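Local structure of peptidoglycan D,D-transpeptidase FtsI (Burkholderia pseudomallei, 6HZI) at residues 12-15 / 16-20. The protein probably cross-links the peptide stems of peptidoglycan as a penicillin-binding D,D-transpeptidase of the bacterial cell wall. Numbering follows the deposited sequence.
Sequences SKIQ and YITYT
Ile14 and Thr18, one turn apart in the first turns of helix 12-28, meet through a carbonyl that takes two hydrogen bonds. Thr18 N reaches Ile14 O at 2.8 Å, and Thr18 OG1 reaches Ile14 O at 2.7 Å from the opposite face of the carbonyl plane, 39° out of it. The hydroxyl can fold back this way because OG1 lies anti to its own carbonyl carbon (chi1 -61°). Ser48 OG is a further hydrogen-bonding partner of Thr18 OG1.

The other backbone bonds between 12-15 and 16-20 follow the i to i+4 pattern of an alpha helix: Tyr16 N to Ser12 O, Ile17 N to Lys13 O at 2.9 Å, and Tyr19 N to Gln15 O at 2.8 Å.

Van der Waals contacts of the side chains between the segments include carbon against oxygen: Ile14 CG2 lies 4.0 Å from Thr18 OG1, and Ile17 CG1 rests 3.3 Å from Lys13 O. The apolar packing is with neighbouring elements, Ile14 and Thr18 on Val38 of strand 33-40 and Ile17 on Ala324 of helix 310-324. Gln15, its chain bent at chi2, sends its OE1 to Leu49 N.

Bonded both within its own helix and to Ser48 of strand 46-52, the Thr18 hydroxyl is satisfied where the helix lies against the antiparallel sheet of this transpeptidase domain, and Gln15 adds a second polar link to the same strand.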
loop_
_atom_site.group_PDB
_atom_site.type_symbol
_atom_site.label_atom_id
_atom_site.label_comp_id
_atom_site.label_asym_id
_atom_site.label_seq_id
_atom_site.Cartn_x
_atom_site.Cartn_y
_atom_site.Cartn_z
ATOM N N SER A 12 -23.235 0.253 3.925
ATOM C CA SER A 12 -23.489 -0.383 5.241
ATOM C C SER A 12 -22.930 -1.821 5.311
ATOM O O SER A 12 -22.322 -2.088 6.340
ATOM C CB SER A 12 -24.949 -0.306 5.652
ATOM O OG SER A 12 -25.701 -1.206 4.884
ATOM N N LYS A 13 -23.119 -2.706 4.312
ATOM C CA LYS A 13 -22.637 -4.121 4.363
ATOM C C LYS A 13 -21.098 -4.139 4.449
ATOM O O LYS A 13 -20.513 -4.854 5.253
ATOM C CB LYS A 13 -23.031 -4.922 3.118
ATOM C CG LYS A 13 -24.507 -5.248 2.974
ATOM C CD LYS A 13 -24.871 -5.952 1.646
ATOM C CE LYS A 13 -26.367 -6.008 1.371
ATOM N NZ LYS A 13 -26.637 -6.559 0.021
ATOM N N ILE A 14 -20.451 -3.407 3.569
ATOM C CA ILE A 14 -18.968 -3.400 3.457
ATOM C C ILE A 14 -18.392 -2.733 4.705
ATOM O O ILE A 14 -17.382 -3.205 5.228
ATOM C CB ILE A 14 -18.543 -2.751 2.129
ATOM C CG1 ILE A 14 -19.158 -3.536 0.966
ATOM C CG2 ILE A 14 -17.025 -2.671 2.025
ATOM C CD1 ILE A 14 -19.135 -2.772 -0.317
ATOM N N GLN A 15 -19.061 -1.711 5.203
ATOM C CA GLN A 15 -18.633 -1.001 6.419
ATOM C C GLN A 15 -18.710 -2.018 7.554
ATOM O O GLN A 15 -17.750 -2.097 8.340
ATOM C CB GLN A 15 -19.455 0.272 6.667
ATOM C CG GLN A 15 -19.053 1.021 7.931
ATOM C CD GLN A 15 -17.925 2.006 7.752
ATOM O OE1 GLN A 15 -17.291 2.027 6.676
ATOM N NE2 GLN A 15 -17.683 2.816 8.810
ATOM N N TYR A 16 -19.787 -2.796 7.624
ATOM C CA TYR A 16 -19.948 -3.743 8.753
ATOM C C TYR A 16 -18.876 -4.835 8.647
ATOM O O TYR A 16 -18.151 -5.100 9.628
ATOM C CB TYR A 16 -21.356 -4.329 8.840
ATOM C CG TYR A 16 -21.494 -5.228 10.042
ATOM C CD1 TYR A 16 -21.429 -4.694 11.327
ATOM C CD2 TYR A 16 -21.601 -6.598 9.903
ATOM C CE1 TYR A 16 -21.454 -5.504 12.444
ATOM C CE2 TYR A 16 -21.635 -7.417 11.019
ATOM C CZ TYR A 16 -21.574 -6.870 12.290
ATOM O OH TYR A 16 -21.637 -7.647 13.404
ATOM N N ILE A 17 -18.758 -5.434 7.470
ATOM C CA ILE A 17 -17.699 -6.425 7.155
ATOM C C ILE A 17 -16.333 -5.871 7.555
ATOM O O ILE A 17 -15.484 -6.657 8.029
ATOM C CB ILE A 17 -17.688 -6.714 5.660
ATOM C CG1 ILE A 17 -18.795 -7.703 5.300
ATOM C CG2 ILE A 17 -16.289 -7.162 5.232
ATOM C CD1 ILE A 17 -19.009 -7.825 3.787
ATOM N N THR A 18 -16.096 -4.578 7.304
ATOM C CA THR A 18 -14.764 -3.961 7.539
ATOM C C THR A 18 -14.604 -3.830 9.064
ATOM O O THR A 18 -13.545 -4.183 9.626
ATOM C CB THR A 18 -14.607 -2.656 6.734
ATOM O OG1 THR A 18 -14.706 -2.858 5.316
ATOM C CG2 THR A 18 -13.268 -2.016 7.001
ATOM N N TYR A 19 -15.635 -3.345 9.742
ATOM C CA TYR A 19 -15.637 -3.193 11.216
ATOM C C TYR A 19 -15.473 -4.529 11.942
ATOM O O TYR A 19 -14.687 -4.522 12.857
ATOM C CB TYR A 19 -16.936 -2.561 11.680
ATOM C CG TYR A 19 -17.150 -2.476 13.165
ATOM C CD1 TYR A 19 -16.703 -1.368 13.884
ATOM C CD2 TYR A 19 -17.944 -3.400 13.821
ATOM C CE1 TYR A 19 -17.004 -1.207 15.231
ATOM C CE2 TYR A 19 -18.253 -3.250 15.162
ATOM C CZ TYR A 19 -17.772 -2.159 15.868
ATOM O OH TYR A 19 -18.072 -1.981 17.183
ATOM N N THR A 20 -16.171 -5.611 11.584
ATOM C CA THR A 20 -16.059 -6.889 12.356
ATOM C C THR A 20 -14.629 -7.424 12.201
ATOM O O THR A 20 -14.008 -7.795 13.195
ATOM C CB THR A 20 -17.091 -7.940 11.934
ATOM O OG1 THR A 20 -16.934 -8.059 10.525
ATOM C CG2 THR A 20 -18.520 -7.533 12.222
#